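PDB 2HJ0: putative citrate lyase, alfa subunit from Streptococcus mutans, which belongs to the citrate lyase alpha subunit (CitF) family and is built around two mixed, mostly parallel beta-sheets flanked by helices. Local coordinates for residues S51-I56 with A88-K93; E57-K62 with I162-L167. One frame throughout, in Å; residues are numbered along the deposited sequence.

Helix 52-58 and the turn that follows it take part in both contacts. In contact 1, His53 and Ile56 of the helix pack against Met90 and Ile92, at and just beyond the end of helix 79-89; in contact 2 the segment that leads out of it rests on strand 164-169 of the mixed, mostly parallel sheet. The centres of the two contacts are about 10 Å apart, and the two regions meet directly: Ile92 CD1 approaches Leu61 O at 3.6 Å, and Ile56 O lies 3.9 Å from Leu61 CB. Contact 1 is partly buried, contact 2 buried, their centres about 29 Å and 24 Å from the centre of the chain. Along the sequence the segments of the two contacts alternate, and both contacts belong to the same alpha/beta layer.

Contact 1 (S51-I56 with A88-K93)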
loop_
_atom_site.group_PDB
_atom_site.type_symbol
_atom_site.label_atom_id
_atom_site.label_comp_id
_atom_site.label_asym_id
_atom_site.label_seq_id
_atom_site.Cartn_x
_atom_site.Cartn_y
_atom_site.Cartn_z
ATOM N N SER A 51 16.148 -21.593 -6.542
ATOM C CA SER A 51 15.018 -22.443 -6.877
ATOM C C SER A 51 13.895 -22.386 -5.860
ATOM O O SER A 51 14.040 -21.794 -4.796
ATOM C CB SER A 51 15.502 -23.881 -6.960
ATOM O OG SER A 51 15.970 -24.301 -5.682
ATOM N N ILE A 52 12.778 -23.031 -6.179
ATOM C CA ILE A 52 11.663 -23.063 -5.247
ATOM C C ILE A 52 12.130 -23.832 -4.023
ATOM O O ILE A 52 11.732 -23.519 -2.908
ATOM C CB ILE A 52 10.421 -23.763 -5.850
ATOM C CG1 ILE A 52 9.468 -22.716 -6.432
ATOM C CG2 ILE A 52 9.699 -24.579 -4.801
ATOM C CD1 ILE A 52 9.951 -22.096 -7.692
ATOM N N HIS A 53 12.986 -24.831 -4.234
ATOM C CA HIS A 53 13.501 -25.646 -3.132
ATOM C C HIS A 53 14.139 -24.770 -2.051
ATOM O O HIS A 53 13.702 -24.793 -0.900
ATOM C CB HIS A 53 14.530 -26.673 -3.644
ATOM C CG HIS A 53 14.928 -27.694 -2.617
ATOM N ND1 HIS A 53 14.376 -28.956 -2.569
ATOM C CD2 HIS A 53 15.768 -27.614 -1.556
ATOM C CE1 HIS A 53 14.853 -29.605 -1.521
ATOM N NE2 HIS A 53 15.699 -28.813 -0.890
ATOM N N GLU A 54 15.167 -24.002 -2.424
ATOM C CA GLU A 54 15.862 -23.124 -1.480
ATOM C C GLU A 54 14.897 -22.123 -0.846
ATOM O O GLU A 54 15.082 -21.683 0.289
ATOM C CB GLU A 54 16.989 -22.369 -2.183
ATOM C CG GLU A 54 17.896 -21.582 -1.253
ATOM C CD GLU A 54 18.936 -20.755 -2.004
ATOM O OE1 GLU A 54 19.802 -20.145 -1.339
ATOM O OE2 GLU A 54 18.895 -20.704 -3.256
ATOM N N ALA A 55 13.861 -21.758 -1.584
ATOM C CA ALA A 55 12.895 -20.827 -1.053
ATOM C C ALA A 55 12.208 -21.480 0.132
ATOM O O ALA A 55 12.103 -20.884 1.199
ATOM C CB ALA A 55 11.866 -20.467 -2.123
ATOM N N ILE A 56 11.736 -22.712 -0.060
ATOM C CA ILE A 56 11.037 -23.450 0.998
ATOM C C ILE A 56 11.975 -23.629 2.178
ATOM O O ILE A 56 11.580 -23.540 3.342
ATOM C CB ILE A 56 10.581 -24.841 0.496
ATOM C CG1 ILE A 56 9.702 -24.670 -0.746
ATOM C CG2 ILE A 56 9.810 -25.561 1.587
ATOM C CD1 ILE A 56 9.347 -25.949 -1.456
ATOM N N ALA A 88 5.976 -31.566 -1.061
ATOM C CA ALA A 88 5.768 -32.996 -0.907
ATOM C C ALA A 88 7.100 -33.735 -1.010
ATOM O O ALA A 88 7.435 -34.537 -0.146
ATOM C CB ALA A 88 4.785 -33.506 -1.956
ATOM N N LYS A 89 7.860 -33.445 -2.062
ATOM C CA LYS A 89 9.151 -34.081 -2.287
ATOM C C LYS A 89 10.065 -33.939 -1.078
ATOM O O LYS A 89 10.856 -34.835 -0.778
ATOM C CB LYS A 89 9.844 -33.461 -3.500
ATOM C CG LYS A 89 9.891 -34.330 -4.750
ATOM C CD LYS A 89 8.503 -34.593 -5.321
ATOM C CE LYS A 89 8.573 -35.124 -6.755
ATOM N NZ LYS A 89 9.244 -34.157 -7.676
HETATM N N MSE A 90 9.963 -32.813 -0.383
HETATM C CA MSE A 90 10.805 -32.570 0.781
HETATM C C MSE A 90 10.261 -33.212 2.052
HETATM O O MSE A 90 10.739 -32.926 3.148
HETATM C CB MSE A 90 10.977 -31.066 1.008
HETATM C CG MSE A 90 11.825 -30.368 -0.045
HETATM SE SE MSE A 90 11.885 -28.444 0.171
HETATM C CE MSE A 90 13.088 -28.277 1.688
ATOM N N GLY A 91 9.258 -34.068 1.904
ATOM C CA GLY A 91 8.694 -34.737 3.060
ATOM C C GLY A 91 7.940 -33.862 4.044
ATOM O O GLY A 91 7.725 -34.253 5.183
ATOM N N ILE A 92 7.535 -32.671 3.631
ATOM C CA ILE A 92 6.790 -31.814 4.547
ATOM C C ILE A 92 5.312 -32.169 4.422
ATOM O O ILE A 92 4.822 -32.404 3.314
ATOM C CB ILE A 92 7.026 -30.322 4.236
ATOM C CG1 ILE A 92 8.473 -29.959 4.603
ATOM C CG2 ILE A 92 6.036 -29.472 4.996
ATOM C CD1 ILE A 92 8.866 -28.529 4.361
ATOM N N LYS A 93 4.614 -32.236 5.557
ATOM C CA LYS A 93 3.196 -32.584 5.562
ATOM C C LYS A 93 2.369 -31.776 6.550
ATOM O O LYS A 93 2.895 -30.935 7.280
ATOM C CB LYS A 93 3.006 -34.079 5.855
ATOM C CG LYS A 93 3.453 -35.017 4.731
ATOM C CD LYS A 93 2.908 -36.437 4.927
ATOM C CE LYS A 93 3.271 -37.344 3.757
ATOM N NZ LYS A 93 2.668 -38.709 3.885
#
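Met90, modelled as selenomethionine, lays its side chain over the His53 ring and against Ile56. CB heads toward helix 52-58, and CG comes first to the ring, 3.5 Å from His53 CE1. Beyond it SE sits over one face, offset toward the rim, 3.8 Å from the ring centroid and 20° off the normal. This is a sulfur-aromatic type of contact, here made by selenium. The same atom touches Ile56, with CG2 at 3.8 Å, and so lies between the imidazole and the isoleucine. A bend at the last torsion (chi3 75°) carries CE back over the ring, 3.7 Å from His53 NE2, as a CH-pi contact. On the same isoleucine, CG2 also meets Ile92 CD1 at 4.2 Å. No hydrogen bond crosses; the ring is probably kept in this orientation by the hydrogen bond between His53 ND1 and Glu86 OE1 of helix 79-89. Gly91, at positive phi, turns the chain between Met90 and Ile92, with Gly91 N bonded to Ala88 O and Ile92 N to Ile87 O: the Schellman motif that ends a helix, here the connecting helix of a beta-alpha-beta crossover, presumably of the usual right-handed kind, between strands 66-69 and 95-99.

Contact 2 (E57-K62 with I162-L167); sequences EKTRLK and IDVAFL
Val164 pushes its two methyl groups against the end of Thr59, and the two side chains meet tip to tip. Val164 CG2 lies 3.5 Å from Thr59 OG1, and the other branch, Val164 CG1, is 3.7 Å from the same oxygen. With OG1 swung roughly opposite the backbone N (chi1 -152°), the hydroxyl is the part of Thr59 that faces the strand, while its methyl CG2 makes a looser approach to Val164 CG2 at 4.1 Å. A hydroxyl set against methyls gains no polar partner there; its weak hydrogen bond goes to Gln202 OE1 instead. Leu61 crosses the valine at a slant, bringing CD1 to 4.1 Å from Val164 CG2, so that one methyl of the strand is shared by two residues of the opposing segment. The chain gets from Thr59 to Leu61 through Arg60, whose positive phi (68°) belongs to a Schellman motif; Arg60 N is bonded to Glu57 O at 2.8 Å. In this alpha/beta layer, consistent with the Rossmann-like clan of the family, strand 164-169 runs parallel between strands 66-69 and 202-207, and segment 57-62 passes over it on the way to strand 66-69. Just before the strand, Asp163 OD2 accepts a hydrogen bond from Thr66 N. Two residues along from Val164, the Phe166 ring takes Val164 CG1 over one face, offset toward the rim, and Phe166 also touches Ile67 and Val83.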
loop_
_atom_site.group_PDB
_atom_site.type_symbol
_atom_site.label_atom_id
_atom_site.label_comp_id
_atom_site.label_asym_id
_atom_site.label_seq_id
_atom_site.Cartn_x
_atom_site.Cartn_y
_atom_site.Cartn_z
ATOM N N GLU A 57 13.235 -23.854 1.845
ATOM C CA GLU A 57 14.268 -24.067 2.831
ATOM C C GLU A 57 14.530 -22.804 3.643
ATOM O O GLU A 57 14.236 -22.742 4.839
ATOM C CB GLU A 57 15.542 -24.509 2.125
ATOM C CG GLU A 57 16.617 -25.037 3.039
ATOM C CD GLU A 57 17.963 -25.078 2.350
ATOM O OE1 GLU A 57 18.628 -24.010 2.260
ATOM O OE2 GLU A 57 18.340 -26.175 1.878
ATOM N N LYS A 58 15.070 -21.784 2.994
ATOM C CA LYS A 58 15.371 -20.552 3.702
ATOM C C LYS A 58 14.158 -19.879 4.321
ATOM O O LYS A 58 14.294 -18.890 5.038
ATOM C CB LYS A 58 16.097 -19.568 2.779
ATOM C CG LYS A 58 17.522 -20.005 2.435
ATOM C CD LYS A 58 18.366 -18.864 1.872
ATOM C CE LYS A 58 18.433 -17.673 2.859
ATOM N NZ LYS A 58 19.206 -16.486 2.352
ATOM N N THR A 59 12.977 -20.421 4.064
ATOM C CA THR A 59 11.770 -19.824 4.592
ATOM C C THR A 59 11.398 -20.493 5.913
ATOM O O THR A 59 10.550 -20.003 6.659
ATOM C CB THR A 59 10.661 -19.936 3.556
ATOM O OG1 THR A 59 9.738 -18.868 3.741
ATOM C CG2 THR A 59 9.949 -21.246 3.668
ATOM N N ARG A 60 12.063 -21.609 6.202
ATOM C CA ARG A 60 11.840 -22.341 7.441
ATOM C C ARG A 60 10.474 -23.013 7.580
ATOM O O ARG A 60 10.012 -23.292 8.692
ATOM C CB ARG A 60 12.067 -21.411 8.633
ATOM C CG ARG A 60 13.309 -21.744 9.425
ATOM C CD ARG A 60 14.574 -21.219 8.784
ATOM N NE ARG A 60 14.922 -19.882 9.268
ATOM C CZ ARG A 60 15.158 -19.572 10.547
ATOM N NH1 ARG A 60 15.466 -18.318 10.885
ATOM N NH2 ARG A 60 15.080 -20.509 11.488
ATOM N N LEU A 61 9.839 -23.285 6.448
ATOM C CA LEU A 61 8.529 -23.915 6.430
ATOM C C LEU A 61 8.552 -25.237 7.173
ATOM O O LEU A 61 9.414 -26.075 6.920
ATOM C CB LEU A 61 8.097 -24.165 4.987
ATOM C CG LEU A 61 6.658 -24.635 4.850
ATOM C CD1 LEU A 61 5.741 -23.539 5.391
ATOM C CD2 LEU A 61 6.344 -24.949 3.399
ATOM N N LYS A 62 7.613 -25.429 8.092
ATOM C CA LYS A 62 7.550 -26.678 8.837
ATOM C C LYS A 62 6.150 -27.257 8.741
ATOM O O LYS A 62 5.269 -26.670 8.117
ATOM C CB LYS A 62 7.942 -26.449 10.300
ATOM C CG LYS A 62 9.353 -25.871 10.449
ATOM C CD LYS A 62 9.881 -25.824 11.898
ATOM C CE LYS A 62 9.148 -24.802 12.771
ATOM N NZ LYS A 62 7.719 -25.151 12.978
ATOM N N ILE A 162 -1.147 -16.310 7.554
ATOM C CA ILE A 162 -0.283 -16.934 6.570
ATOM C C ILE A 162 1.177 -16.958 6.975
ATOM O O ILE A 162 1.771 -15.920 7.254
ATOM C CB ILE A 162 -0.410 -16.226 5.213
ATOM C CG1 ILE A 162 -1.882 -16.145 4.813
ATOM C CG2 ILE A 162 0.364 -16.992 4.146
ATOM C CD1 ILE A 162 -2.132 -15.295 3.571
ATOM N N ASP A 163 1.759 -18.150 7.009
ATOM C CA ASP A 163 3.165 -18.280 7.374
ATOM C C ASP A 163 4.036 -17.894 6.195
ATOM O O ASP A 163 4.955 -17.086 6.316
ATOM C CB ASP A 163 3.489 -19.710 7.794
ATOM C CG ASP A 163 2.938 -20.050 9.152
ATOM O OD1 ASP A 163 3.373 -19.409 10.142
ATOM O OD2 ASP A 163 2.068 -20.951 9.232
ATOM N N VAL A 164 3.749 -18.484 5.045
ATOM C CA VAL A 164 4.523 -18.188 3.860
ATOM C C VAL A 164 3.597 -18.057 2.674
ATOM O O VAL A 164 2.759 -18.924 2.421
ATOM C CB VAL A 164 5.532 -19.301 3.544
ATOM C CG1 VAL A 164 6.352 -18.926 2.317
ATOM C CG2 VAL A 164 6.429 -19.534 4.726
ATOM N N ALA A 165 3.751 -16.964 1.941
ATOM C CA ALA A 165 2.935 -16.751 0.761
ATOM C C ALA A 165 3.806 -16.894 -0.472
ATOM O O ALA A 165 4.789 -16.170 -0.637
ATOM C CB ALA A 165 2.304 -15.383 0.797
ATOM N N PHE A 166 3.454 -17.846 -1.328
ATOM C CA PHE A 166 4.180 -18.053 -2.566
ATOM C C PHE A 166 3.364 -17.375 -3.647
ATOM O O PHE A 166 2.355 -17.921 -4.077
ATOM C CB PHE A 166 4.299 -19.535 -2.838
ATOM C CG PHE A 166 5.099 -20.259 -1.808
ATOM C CD1 PHE A 166 6.483 -20.256 -1.861
ATOM C CD2 PHE A 166 4.466 -20.937 -0.774
ATOM C CE1 PHE A 166 7.221 -20.926 -0.895
ATOM C CE2 PHE A 166 5.199 -21.607 0.196
ATOM C CZ PHE A 166 6.571 -21.605 0.138
ATOM N N LEU A 167 3.795 -16.185 -4.068
ATOM C CA LEU A 167 3.070 -15.411 -5.078
ATOM C C LEU A 167 3.724 -15.359 -6.464
ATOM O O LEU A 167 4.912 -15.076 -6.584
ATOM C CB LEU A 167 2.867 -13.972 -4.586
ATOM C CG LEU A 167 2.337 -13.788 -3.164
ATOM C CD1 LEU A 167 2.188 -12.300 -2.847
ATOM C CD2 LEU A 167 0.996 -14.510 -3.027
#